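Long-range contacts in Rbsd/fucu transport protein family protein (Streptococcus pneumoniae, PDB 4A34), which binds L-fucose and, as a fucose mutarotase of the RbsD/FucU family, probably interconverts the alpha and beta anomers of the sugar: residues H4-I9 and L54-Y59; I26-A31 and V48-L53; D30-S35 and T127-N132; R44-N49 and I121-E126. All coordinates share one frame; numbering follows the deposited sequence.

In the fold
Along the chain the first segments run 4-9, 26-31, 30-35 and 44-49, and helix 50-60 supplies the partners of contacts 1 and 2. Contact 2 lies within the loop closed by contact 1, and contact 4 within that closed by contact 3. Contacts 2 and 4, centred about 5 Å apart, meet at neighbouring strands 25-29 and 120-124 of the mixed sheet. Contact 3, centred about 8 Å from contact 2, continues from Asp30 into the fucose pocket. Contact 1, where segment 4-9 meets helix 50-60, is remote from contact 3, about 20 Å between centres. An edge strand of this chain's sheet thus bears a potassium site shared between subunits, strand ends the sugar site.

Contact 1: residues H4-I9 and L54-Y59; sequences HIPKNI and LDSILY
Ser56 of helix 50-60 is the residue around which the N-terminal loop 4-9 folds. Its CB is met from three directions: Pro6 CB approaches to 3.6 Å, Asn8 OD1 lies close by, and the Ile9 CD1 methyl sits 3.8 Å from Ser56 CB. One atom further, OG points beside its own backbone N (chi1 -60°), out from the helix, and donates to Asn8 OD1 at 2.6 Å. The hydroxyl comes in the plane of the amide and uses a lone pair of the oxygen, with a C=O...donor angle of 113°. Asn8 can offer that oxygen because it is the third residue of the type I turn from Pro6 to Ile9 and its CG stands between the backbone N and carbonyl carbon (chi1 56°), which swings the amide over to the helix. Beyond this polar clasp, Pro6 CG reaches Tyr59 CD2 at 4.1 Å, pyrrolidine and phenol crossing obliquely. Ile9 turns its other side to Leu14 and Leu17 of helix 11-19, while the Tyr59 ring meets His4 of the second subunit. The buried hydroxyl thus gives its proton to the amide oxygen while the amide nitrogen probably serves Glu52 O, so the amide spans two residues one helical turn apart, which should hold the rotation of both groups and ties the turn to the helix.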
loop_
_atom_site.group_PDB
_atom_site.type_symbol
_atom_site.label_atom_id
_atom_site.label_comp_id
_atom_site.label_asym_id
_atom_site.label_seq_id
_atom_site.Cartn_x
_atom_site.Cartn_y
_atom_site.Cartn_z
ATOM N N HIS I 4 31.859 4.971 -15.029
ATOM C CA HIS I 4 31.556 6.231 -15.737
ATOM C C HIS I 4 30.498 7.116 -15.069
ATOM O O HIS I 4 30.075 8.135 -15.627
ATOM C CB HIS I 4 31.189 5.965 -17.204
ATOM C CG HIS I 4 32.226 5.188 -17.951
ATOM N ND1 HIS I 4 31.958 3.978 -18.551
ATOM C CD2 HIS I 4 33.538 5.441 -18.180
ATOM C CE1 HIS I 4 33.056 3.524 -19.132
ATOM N NE2 HIS I 4 34.030 4.393 -18.919
ATOM N N ILE I 5 30.094 6.729 -13.865
ATOM C CA ILE I 5 29.096 7.454 -13.112
ATOM C C ILE I 5 29.747 7.920 -11.821
ATOM O O ILE I 5 30.390 7.125 -11.147
ATOM C CB ILE I 5 27.861 6.551 -12.857
ATOM C CG1 ILE I 5 27.010 6.485 -14.128
ATOM C CG2 ILE I 5 27.034 7.047 -11.678
ATOM C CD1 ILE I 5 26.151 5.266 -14.238
ATOM N N PRO I 6 29.592 9.213 -11.477
ATOM C CA PRO I 6 30.112 9.734 -10.214
ATOM C C PRO I 6 29.706 8.837 -9.050
ATOM O O PRO I 6 28.532 8.463 -8.934
ATOM C CB PRO I 6 29.431 11.097 -10.091
ATOM C CG PRO I 6 29.123 11.496 -11.484
ATOM C CD PRO I 6 28.823 10.231 -12.219
ATOM N N LYS I 7 30.676 8.482 -8.214
ATOM C CA LYS I 7 30.465 7.479 -7.166
ATOM C C LYS I 7 29.743 7.981 -5.906
ATOM O O LYS I 7 29.489 7.199 -4.983
ATOM C CB LYS I 7 31.783 6.776 -6.811
ATOM C CG LYS I 7 31.966 5.454 -7.566
ATOM C CD LYS I 7 33.274 4.744 -7.203
ATOM C CE LYS I 7 33.119 3.223 -7.295
ATOM N NZ LYS I 7 32.207 2.674 -6.225
ATOM N N ASN I 8 29.419 9.276 -5.879
ATOM C CA ASN I 8 28.679 9.880 -4.767
ATOM C C ASN I 8 27.216 10.196 -5.133
ATOM O O ASN I 8 26.500 10.881 -4.396
ATOM C CB ASN I 8 29.406 11.123 -4.243
ATOM C CG ASN I 8 29.663 12.145 -5.327
ATOM O OD1 ASN I 8 29.430 11.885 -6.512
ATOM N ND2 ASN I 8 30.152 13.322 -4.930
ATOM N N ILE I 9 26.782 9.685 -6.279
ATOM C CA ILE I 9 25.385 9.757 -6.666
ATOM C C ILE I 9 24.737 8.414 -6.373
ATOM O O ILE I 9 25.011 7.424 -7.051
ATOM C CB ILE I 9 25.214 10.174 -8.142
ATOM C CG1 ILE I 9 25.749 11.594 -8.327
ATOM C CG2 ILE I 9 23.741 10.082 -8.565
ATOM C CD1 ILE I 9 25.373 12.260 -9.631
ATOM N N LEU I 54 27.465 18.674 -5.607
ATOM C CA LEU I 54 27.172 19.726 -6.590
ATOM C C LEU I 54 27.967 19.535 -7.888
ATOM O O LEU I 54 27.451 19.745 -8.987
ATOM C CB LEU I 54 27.443 21.114 -5.989
ATOM C CG LEU I 54 27.293 22.355 -6.882
ATOM C CD1 LEU I 54 25.861 22.500 -7.422
ATOM C CD2 LEU I 54 27.714 23.599 -6.129
ATOM N N ASP I 55 29.227 19.131 -7.738
ATOM C CA ASP I 55 30.102 18.854 -8.859
ATOM C C ASP I 55 29.557 17.698 -9.716
ATOM O O ASP I 55 29.522 17.783 -10.954
ATOM C CB ASP I 55 31.498 18.525 -8.325
ATOM C CG ASP I 55 32.566 18.571 -9.403
ATOM O OD1 ASP I 55 32.615 19.565 -10.170
ATOM O OD2 ASP I 55 33.364 17.608 -9.474
ATOM N N SER I 56 29.119 16.631 -9.047
ATOM C CA SER I 56 28.616 15.435 -9.721
ATOM C C SER I 56 27.311 15.711 -10.450
ATOM O O SER I 56 27.101 15.241 -11.566
ATOM C CB SER I 56 28.420 14.297 -8.718
ATOM O OG SER I 56 29.636 13.955 -8.080
ATOM N N ILE I 57 26.438 16.478 -9.806
ATOM C CA ILE I 57 25.143 16.829 -10.378
ATOM C C ILE I 57 25.319 17.766 -11.570
ATOM O O ILE I 57 24.687 17.565 -12.608
ATOM C CB ILE I 57 24.172 17.401 -9.294
ATOM C CG1 ILE I 57 23.812 16.295 -8.296
ATOM C CG2 ILE I 57 22.920 17.976 -9.930
ATOM C CD1 ILE I 57 22.863 16.696 -7.199
ATOM N N LEU I 58 26.194 18.764 -11.433
ATOM C CA LEU I 58 26.476 19.702 -12.539
ATOM C C LEU I 58 27.092 18.995 -13.754
ATOM O O LEU I 58 26.833 19.368 -14.909
ATOM C CB LEU I 58 27.361 20.866 -12.075
ATOM C CG LEU I 58 26.736 21.883 -11.117
ATOM C CD1 LEU I 58 27.770 22.884 -10.679
ATOM C CD2 LEU I 58 25.538 22.598 -11.727
ATOM N N TYR I 59 27.884 17.960 -13.479
ATOM C CA TYR I 59 28.461 17.099 -14.515
ATOM C C TYR I 59 27.403 16.415 -15.386
ATOM O O TYR I 59 27.571 16.307 -16.604
ATOM C CB TYR I 59 29.360 16.046 -13.858
ATOM C CG TYR I 59 30.084 15.134 -14.817
ATOM C CD1 TYR I 59 31.025 15.642 -15.719
ATOM C CD2 TYR I 59 29.847 13.754 -14.814
ATOM C CE1 TYR I 59 31.708 14.803 -16.597
ATOM C CE2 TYR I 59 30.523 12.900 -15.695
ATOM C CZ TYR I 59 31.453 13.436 -16.580
ATOM O OH TYR I 59 32.126 12.619 -17.457
#

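Contact 2: residues I26-A31 and V48-L53; sequences IVLADA and VNIPEL. With FUL (beta-L-fucopyranose), chain B.
Asp30 touches Ile50 through its CB, 4.0 Å from Ile50 CD1, and turns its carboxylate away towards the sugar. Fucose meets the outer edge of this flat group with two hydroxyls, displaced to opposite sides of its plane: O2 of the sugar donates to Asp30 OD1 at 3.2 Å, and its O3 to Asp30 OD2 at 2.7 Å. The other flat group is the peptide joining Ala29 to Asp30. Ile50 CD1 lies over one of its faces, 3.8 Å from Ala29 O, and the same methyl touches the preceding carbonyl, with Leu28 O at 3.7 Å. Ile50 reaches so far because its chain is extended beyond CG1 (chi2 172°), which carries CD1 away from the helix to the end of the strand. Strand 25-29 lies inside the mixed sheet, between strands 120-124 and 133-136, and helix 50-60 packs on the sheet face that bears Leu28; the short helix 35-38 lies against the opposite face, so the sheet is layered between helices as in an alpha/beta fold. On the helix side the Ile50 CG2 branch meets Leu28 CB at 4.1 Å, the two chains crossing at a slant. A turn further along the helix, Leu53 CD2 touches Leu28 CD2 at 4.2 Å, methyl against methyl. Leu28 also rests on Val122 and Leu135 of the flanking strands, and Ile50 on Thr124, Ile133 and Tyr89.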
loop_
_atom_site.group_PDB
_atom_site.type_symbol
_atom_site.label_atom_id
_atom_site.label_comp_id
_atom_site.label_asym_id
_atom_site.label_seq_id
_atom_site.Cartn_x
_atom_site.Cartn_y
_atom_site.Cartn_z
ATOM N N ILE I 26 15.569 20.758 -8.021
ATOM C CA ILE I 26 16.007 19.844 -6.970
ATOM C C ILE I 26 16.815 20.599 -5.930
ATOM O O ILE I 26 17.671 21.410 -6.276
ATOM C CB ILE I 26 16.823 18.630 -7.519
ATOM C CG1 ILE I 26 17.272 17.727 -6.355
ATOM C CG2 ILE I 26 17.988 19.103 -8.389
ATOM C CD1 ILE I 26 17.972 16.482 -6.748
ATOM N N VAL I 27 16.536 20.315 -4.661
ATOM C CA VAL I 27 17.155 21.021 -3.551
ATOM C C VAL I 27 18.239 20.175 -2.915
ATOM O O VAL I 27 18.007 19.026 -2.534
ATOM C CB VAL I 27 16.121 21.417 -2.474
ATOM C CG1 VAL I 27 16.779 22.214 -1.369
ATOM C CG2 VAL I 27 14.984 22.228 -3.085
ATOM N N LEU I 28 19.430 20.750 -2.805
ATOM C CA LEU I 28 20.503 20.108 -2.080
ATOM C C LEU I 28 20.463 20.713 -0.690
ATOM O O LEU I 28 20.917 21.838 -0.470
ATOM C CB LEU I 28 21.852 20.326 -2.783
ATOM C CG LEU I 28 21.907 20.021 -4.295
ATOM C CD1 LEU I 28 23.273 20.333 -4.914
ATOM C CD2 LEU I 28 21.526 18.577 -4.605
ATOM N N ALA I 29 19.873 19.978 0.245
ATOM C CA ALA I 29 19.630 20.506 1.578
ATOM C C ALA I 29 20.767 20.184 2.539
ATOM O O ALA I 29 21.322 19.083 2.503
ATOM C CB ALA I 29 18.322 19.973 2.112
ATOM N N ASP I 30 21.106 21.135 3.406
ATOM C CA ASP I 30 22.145 20.900 4.399
ATOM C C ASP I 30 21.587 20.216 5.645
ATOM O O ASP I 30 20.376 20.139 5.826
ATOM C CB ASP I 30 22.926 22.187 4.730
ATOM C CG ASP I 30 22.097 23.243 5.482
ATOM O OD1 ASP I 30 21.248 22.904 6.345
ATOM O OD2 ASP I 30 22.334 24.442 5.220
ATOM N N ALA I 31 22.482 19.744 6.510
ATOM C CA ALA I 31 22.115 18.899 7.647
ATOM C C ALA I 31 21.061 19.509 8.555
ATOM O O ALA I 31 20.268 18.788 9.147
ATOM C CB ALA I 31 23.348 18.534 8.451
ATOM N N VAL I 48 27.028 12.644 2.765
ATOM C CA VAL I 48 27.656 13.438 1.710
ATOM C C VAL I 48 27.626 14.956 1.985
ATOM O O VAL I 48 26.636 15.504 2.491
ATOM C CB VAL I 48 27.008 13.153 0.340
ATOM C CG1 VAL I 48 27.924 13.623 -0.799
ATOM C CG2 VAL I 48 26.694 11.656 0.188
ATOM N N ASN I 49 28.737 15.612 1.655
ATOM C CA ASN I 49 28.861 17.066 1.722
ATOM C C ASN I 49 28.445 17.637 0.370
ATOM O O ASN I 49 28.586 16.964 -0.661
ATOM C CB ASN I 49 30.305 17.471 2.079
ATOM C CG ASN I 49 30.666 17.166 3.539
ATOM O OD1 ASN I 49 29.830 17.287 4.438
ATOM N ND2 ASN I 49 31.920 16.789 3.776
ATOM N N ILE I 50 27.939 18.869 0.372
ATOM C CA ILE I 50 27.274 19.434 -0.810
ATOM C C ILE I 50 28.186 19.803 -1.993
ATOM O O ILE I 50 27.813 19.517 -3.127
ATOM C CB ILE I 50 26.299 20.595 -0.443
ATOM C CG1 ILE I 50 25.183 20.064 0.470
ATOM C CG2 ILE I 50 25.727 21.250 -1.711
ATOM C CD1 ILE I 50 24.242 21.107 1.070
ATOM N N PRO I 51 29.365 20.431 -1.745
ATOM C CA PRO I 51 30.254 20.727 -2.885
ATOM C C PRO I 51 30.616 19.493 -3.712
ATOM O O PRO I 51 30.630 19.565 -4.942
ATOM C CB PRO I 51 31.517 21.344 -2.237
ATOM C CG PRO I 51 31.327 21.264 -0.759
ATOM C CD PRO I 51 29.862 21.038 -0.492
ATOM N N GLU I 52 30.888 18.375 -3.037
ATOM C CA GLU I 52 31.110 17.090 -3.711
ATOM C C GLU I 52 29.898 16.715 -4.567
ATOM O O GLU I 52 30.035 16.407 -5.752
ATOM C CB GLU I 52 31.398 15.969 -2.701
ATOM C CG GLU I 52 32.750 16.050 -1.997
ATOM C CD GLU I 52 32.659 16.689 -0.618
ATOM O OE1 GLU I 52 32.399 17.914 -0.531
ATOM O OE2 GLU I 52 32.867 15.962 0.380
ATOM N N LEU I 53 28.715 16.764 -3.964
ATOM C CA LEU I 53 27.481 16.420 -4.662
ATOM C C LEU I 53 27.139 17.393 -5.801
ATOM O O LEU I 53 26.595 16.978 -6.831
ATOM C CB LEU I 53 26.317 16.328 -3.662
ATOM C CG LEU I 53 25.045 15.617 -4.127
ATOM C CD1 LEU I 53 25.372 14.219 -4.585
ATOM C CD2 LEU I 53 24.024 15.576 -3.005
HETATM C C1 FUL B . 17.991 26.637 8.134
HETATM C C2 FUL B . 19.194 25.784 7.710
HETATM O O2 FUL B . 18.966 25.106 6.495
HETATM C C3 FUL B . 20.382 26.725 7.530
HETATM O O3 FUL B . 21.548 26.015 7.209
HETATM C C4 FUL B . 20.614 27.523 8.800
HETATM O O4 FUL B . 20.913 26.622 9.833
HETATM C C5 FUL B . 19.335 28.273 9.149
HETATM C C6 FUL B . 19.534 29.172 10.363
HETATM O O5 FUL B . 18.303 27.313 9.344
HETATM O O1 FUL B . 16.831 25.864 8.312
#

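Contact 3: residues D30-S35 and T127-N132; sequences DANYPS and TSLYAN. With FUL (beta-L-fucopyranose), chain B.
Asn132 and Asp30 are bound to each other and to the sugar. The backbone N of Asp30 donates to Asn132 OD1 at 2.7 Å, almost straight (168° at the hydrogen) but from 36° above the carbonyl plane. That bond fixes the amide with its nitrogen towards the ligand, and Asn132 ND2 donates to fucose O2 at 2.9 Å. A second pair of donors comes from the backbone: with Tyr130 in a left-handed conformation (phi 52°), successive N-H groups turn into the pocket, Tyr130 N to fucose O3 at 2.9 Å and Ala131 N to Asp30 OD2 at 3.1 Å. Asp30 OD2 receives the latter nearly end-on. Further out, one water bridges Asn32 ND2 to Ser128 O and a second water, further from Asn32 ND2, bonds to Thr127 O, whereas Asn32 OD1 accepts from Val140 N of the fourth subunit.

The packing is built on two tyrosines. Tyr130 spreads one ring face under the sugar, with fucose C4 above its centre and C6 3.6 Å from Tyr130 CZ; its hydroxyl is held by Asp80. The Tyr33 ring meets fucose O2 at its edge, near its plane, and bears Pro34 CD on a face, while Asn132 OD1 approaches Tyr33 CD1 obliquely at 3.4 Å. Tyr112 of the same chain and His22 of the fourth subunit complete the polar grip. Hydroxyls bound by a carboxylate, an amide and backbone N-H groups, over an aromatic face, are characteristic of a sugar-binding site, here built at a subunit interface.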
loop_
_atom_site.group_PDB
_atom_site.type_symbol
_atom_site.label_atom_id
_atom_site.label_comp_id
_atom_site.label_asym_id
_atom_site.label_seq_id
_atom_site.Cartn_x
_atom_site.Cartn_y
_atom_site.Cartn_z
ATOM N N ASP I 30 21.106 21.135 3.406
ATOM C CA ASP I 30 22.145 20.900 4.399
ATOM C C ASP I 30 21.587 20.216 5.645
ATOM O O ASP I 30 20.376 20.139 5.826
ATOM C CB ASP I 30 22.926 22.187 4.730
ATOM C CG ASP I 30 22.097 23.243 5.482
ATOM O OD1 ASP I 30 21.248 22.904 6.345
ATOM O OD2 ASP I 30 22.334 24.442 5.220
ATOM N N ALA I 31 22.482 19.744 6.510
ATOM C CA ALA I 31 22.115 18.899 7.647
ATOM C C ALA I 31 21.061 19.509 8.555
ATOM O O ALA I 31 20.268 18.788 9.147
ATOM C CB ALA I 31 23.348 18.534 8.451
ATOM N N ASN I 32 21.063 20.834 8.661
ATOM C CA ASN I 32 20.152 21.547 9.549
ATOM C C ASN I 32 18.807 21.850 8.899
ATOM O O ASN I 32 17.873 22.301 9.568
ATOM C CB ASN I 32 20.799 22.848 10.025
ATOM C CG ASN I 32 21.919 22.614 11.015
ATOM O OD1 ASN I 32 21.678 22.379 12.204
ATOM N ND2 ASN I 32 23.157 22.689 10.533
ATOM N N TYR I 33 18.711 21.602 7.597
ATOM C CA TYR I 33 17.521 21.952 6.825
ATOM C C TYR I 33 16.299 21.079 7.188
ATOM O O TYR I 33 16.468 19.932 7.605
ATOM C CB TYR I 33 17.837 21.896 5.322
ATOM C CG TYR I 33 16.758 22.517 4.480
ATOM C CD1 TYR I 33 16.682 23.903 4.319
ATOM C CD2 TYR I 33 15.778 21.722 3.880
ATOM C CE1 TYR I 33 15.667 24.473 3.579
ATOM C CE2 TYR I 33 14.755 22.286 3.140
ATOM C CZ TYR I 33 14.705 23.656 2.989
ATOM O OH TYR I 33 13.691 24.202 2.246
ATOM N N PRO I 34 15.067 21.626 7.066
ATOM C CA PRO I 34 13.867 20.794 7.266
ATOM C C PRO I 34 13.505 19.928 6.051
ATOM O O PRO I 34 12.384 20.002 5.542
ATOM C CB PRO I 34 12.770 21.828 7.543
ATOM C CG PRO I 34 13.258 23.071 6.893
ATOM C CD PRO I 34 14.733 23.062 7.048
ATOM N N SER I 35 14.448 19.100 5.608
ATOM C CA SER I 35 14.305 18.355 4.353
ATOM C C SER I 35 13.071 17.480 4.372
ATOM O O SER I 35 12.255 17.534 3.457
ATOM C CB SER I 35 15.539 17.489 4.091
ATOM O OG SER I 35 16.693 18.090 4.641
ATOM N N THR I 127 27.504 20.266 7.299
ATOM C CA THR I 127 27.391 20.927 8.603
ATOM C C THR I 127 27.480 22.448 8.507
ATOM O O THR I 127 27.201 23.150 9.490
ATOM C CB THR I 127 28.462 20.433 9.593
ATOM O OG1 THR I 127 29.765 20.654 9.037
ATOM C CG2 THR I 127 28.274 18.954 9.906
ATOM N N SER I 128 27.864 22.950 7.332
ATOM C CA SER I 128 27.981 24.391 7.099
ATOM C C SER I 128 26.612 25.067 6.998
ATOM O O SER I 128 25.688 24.505 6.406
ATOM C CB SER I 128 28.795 24.665 5.837
ATOM O OG SER I 128 28.549 25.974 5.367
ATOM N N LEU I 129 26.489 26.269 7.563
ATOM C CA LEU I 129 25.203 26.975 7.610
ATOM C C LEU I 129 24.849 27.660 6.293
ATOM O O LEU I 129 25.731 28.060 5.535
ATOM C CB LEU I 129 25.168 28.008 8.741
ATOM C CG LEU I 129 25.328 27.603 10.209
ATOM C CD1 LEU I 129 24.639 26.276 10.515
ATOM C CD2 LEU I 129 26.808 27.564 10.609
ATOM N N TYR I 130 23.546 27.792 6.042
ATOM C CA TYR I 130 23.015 28.492 4.874
ATOM C C TYR I 130 23.650 27.956 3.591
ATOM O O TYR I 130 24.108 28.719 2.732
ATOM C CB TYR I 130 23.211 30.006 5.026
ATOM C CG TYR I 130 22.428 30.617 6.174
ATOM C CD1 TYR I 130 21.098 31.007 6.003
ATOM C CD2 TYR I 130 23.013 30.805 7.431
ATOM C CE1 TYR I 130 20.370 31.564 7.041
ATOM C CE2 TYR I 130 22.288 31.365 8.486
ATOM C CZ TYR I 130 20.962 31.747 8.275
ATOM O OH TYR I 130 20.217 32.311 9.296
ATOM N N ALA I 131 23.656 26.626 3.480
ATOM C CA ALA I 131 24.453 25.906 2.480
ATOM C C ALA I 131 23.570 25.227 1.448
ATOM O O ALA I 131 24.047 24.459 0.607
ATOM C CB ALA I 131 25.353 24.875 3.167
ATOM N N ASN I 132 22.282 25.527 1.529
ATOM C CA ASN I 132 21.274 24.913 0.701
ATOM C C ASN I 132 21.304 25.502 -0.702
ATOM O O ASN I 132 21.553 26.687 -0.861
ATOM C CB ASN I 132 19.913 25.144 1.352
ATOM C CG ASN I 132 19.856 24.627 2.776
ATOM O OD1 ASN I 132 19.740 23.426 2.998
ATOM N ND2 ASN I 132 19.932 25.531 3.749
HETATM C C1 FUL B . 17.991 26.637 8.134
HETATM C C2 FUL B . 19.194 25.784 7.710
HETATM O O2 FUL B . 18.966 25.106 6.495
HETATM C C3 FUL B . 20.382 26.725 7.530
HETATM O O3 FUL B . 21.548 26.015 7.209
HETATM C C4 FUL B . 20.614 27.523 8.800
HETATM O O4 FUL B . 20.913 26.622 9.833
HETATM C C5 FUL B . 19.335 28.273 9.149
HETATM C C6 FUL B . 19.534 29.172 10.363
HETATM O O5 FUL B . 18.303 27.313 9.344
HETATM O O1 FUL B . 16.831 25.864 8.312
HETATM O O HOH W 1 24.123 23.048 7.977
HETATM O O HOH W 2 26.079 22.144 11.893
#

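Contact 4: residues R44-N49 and I121-E126; sequences RCDGVN and IVATGE. With K (potassium ion), chain C.
Arg44 lays a face of its guanidinium over the methyl of Ala123, with NH2 3.8 Å from Ala123 CB, while its own carbonyl oxygen binds a potassium ion at 2.5 Å. The ion is shared: Arg44 O of the third subunit binds it too, and waters add to its shell. A bend in the arginine chain (chi3 78°) brings the guanidinium back to Asp46, which it grips side-on in a salt bridge. Arg44 NE meets Asp46 OD2 at 2.9 Å and Arg44 NH2 meets Asp46 OD1 at 3.1 Å, each on a syn lone pair and close to the guanidinium plane. One water joins Asp46 OD1 to Thr124 O; another joins Asp46 OD2 to the potassium.

Strands 42-45 and 120-124 run parallel here. Cys45 N donates to Ala123 O at 2.6 Å, and on the other side of the sheet from Ala123 the sulfur Cys45 SG touches Val122 CG2 at 3.7 Å. Past Cys45 the chain makes a type I turn, and Val48 O accepts from Gly125 N at 2.6 Å. Gly125, lacking a side chain, lets its CA come within 3.1 Å of Asp46 O. Asn49 then crosses Glu126, whose OE2 accepts from Ser128 N.

The salt bridge holds the guanidinium flat over Ala123. Because Arg44 O and Cys45 N belong to one peptide, the potassium on the oxygen would be expected to polarise that group and favour Cys45 N as a donor.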
loop_
_atom_site.group_PDB
_atom_site.type_symbol
_atom_site.label_atom_id
_atom_site.label_comp_id
_atom_site.label_asym_id
_atom_site.label_seq_id
_atom_site.Cartn_x
_atom_site.Cartn_y
_atom_site.Cartn_z
ATOM N N ARG I 44 17.690 10.699 0.942
ATOM C CA ARG I 44 18.607 10.946 2.043
ATOM C C ARG I 44 20.038 10.588 1.658
ATOM O O ARG I 44 20.341 9.439 1.351
ATOM C CB ARG I 44 18.194 10.190 3.321
ATOM C CG ARG I 44 16.866 10.604 3.938
ATOM C CD ARG I 44 16.862 10.354 5.445
ATOM N NE ARG I 44 17.609 11.400 6.144
ATOM C CZ ARG I 44 17.068 12.496 6.669
ATOM N NH1 ARG I 44 15.756 12.692 6.612
ATOM N NH2 ARG I 44 17.839 13.394 7.263
ATOM N N CYS I 45 20.915 11.583 1.693
ATOM C CA CYS I 45 22.345 11.380 1.498
ATOM C C CYS I 45 23.131 11.921 2.702
ATOM O O CYS I 45 24.055 12.730 2.561
ATOM C CB CYS I 45 22.770 12.026 0.192
ATOM S SG CYS I 45 21.995 11.215 -1.208
ATOM N N ASP I 46 22.745 11.448 3.887
ATOM C CA ASP I 46 23.265 11.960 5.159
ATOM C C ASP I 46 24.796 11.955 5.277
ATOM O O ASP I 46 25.353 12.687 6.100
ATOM C CB ASP I 46 22.640 11.195 6.331
ATOM C CG ASP I 46 21.154 11.463 6.475
ATOM O OD1 ASP I 46 20.781 12.610 6.802
ATOM O OD2 ASP I 46 20.358 10.525 6.272
ATOM N N GLY I 47 25.466 11.139 4.461
ATOM C CA GLY I 47 26.921 11.000 4.548
ATOM C C GLY I 47 27.722 11.843 3.567
ATOM O O GLY I 47 28.950 11.766 3.538
ATOM N N VAL I 48 27.028 12.644 2.765
ATOM C CA VAL I 48 27.656 13.438 1.710
ATOM C C VAL I 48 27.626 14.956 1.985
ATOM O O VAL I 48 26.636 15.504 2.491
ATOM C CB VAL I 48 27.008 13.153 0.340
ATOM C CG1 VAL I 48 27.924 13.623 -0.799
ATOM C CG2 VAL I 48 26.694 11.656 0.188
ATOM N N ASN I 49 28.737 15.612 1.655
ATOM C CA ASN I 49 28.861 17.066 1.722
ATOM C C ASN I 49 28.445 17.637 0.370
ATOM O O ASN I 49 28.586 16.964 -0.661
ATOM C CB ASN I 49 30.305 17.471 2.079
ATOM C CG ASN I 49 30.666 17.166 3.539
ATOM O OD1 ASN I 49 29.830 17.287 4.438
ATOM N ND2 ASN I 49 31.920 16.789 3.776
ATOM N N ILE I 121 14.027 16.894 -2.669
ATOM C CA ILE I 121 15.040 17.414 -1.781
ATOM C C ILE I 121 15.941 16.253 -1.394
ATOM O O ILE I 121 15.459 15.171 -1.025
ATOM C CB ILE I 121 14.423 18.058 -0.521
ATOM C CG1 ILE I 121 13.441 19.179 -0.914
ATOM C CG2 ILE I 121 15.533 18.531 0.431
ATOM C CD1 ILE I 121 12.822 19.932 0.248
ATOM N N VAL I 122 17.246 16.471 -1.512
ATOM C CA VAL I 122 18.229 15.550 -0.947
ATOM C C VAL I 122 18.824 16.116 0.347
ATOM O O VAL I 122 19.397 17.199 0.356
ATOM C CB VAL I 122 19.335 15.137 -1.976
ATOM C CG1 VAL I 122 19.689 16.270 -2.885
ATOM C CG2 VAL I 122 20.568 14.599 -1.280
ATOM N N ALA I 123 18.639 15.382 1.437
ATOM C CA ALA I 123 19.250 15.714 2.714
ATOM C C ALA I 123 20.713 15.262 2.714
ATOM O O ALA I 123 21.010 14.084 2.537
ATOM C CB ALA I 123 18.486 15.061 3.854
ATOM N N THR I 124 21.625 16.204 2.902
ATOM C CA THR I 124 23.042 15.883 2.897
ATOM C C THR I 124 23.605 15.945 4.315
ATOM O O THR I 124 22.871 16.207 5.268
ATOM C CB THR I 124 23.813 16.840 1.987
ATOM O OG1 THR I 124 23.847 18.131 2.602
ATOM C CG2 THR I 124 23.160 16.931 0.596
ATOM N N GLY I 125 24.904 15.692 4.448
ATOM C CA GLY I 125 25.564 15.712 5.746
ATOM C C GLY I 125 26.283 17.018 6.010
ATOM O O GLY I 125 27.018 17.137 6.989
ATOM N N GLU I 126 26.055 17.996 5.135
ATOM C CA GLU I 126 26.699 19.301 5.210
ATOM C C GLU I 126 26.437 20.053 6.529
ATOM O O GLU I 126 25.300 20.442 6.829
ATOM C CB GLU I 126 26.263 20.148 4.022
ATOM C CG GLU I 126 27.005 21.454 3.899
ATOM C CD GLU I 126 28.504 21.275 4.038
ATOM O OE1 GLU I 126 29.137 20.767 3.089
ATOM O OE2 GLU I 126 29.042 21.641 5.097
HETATM K K K C . 20.617 7.082 2.296
HETATM O O HOH W 3 22.098 15.029 7.577
HETATM O O HOH W 4 21.281 8.386 4.834
HETATM O O HOH W 5 17.986 5.944 1.649
HETATM O O HOH W 6 22.403 6.393 0.056
#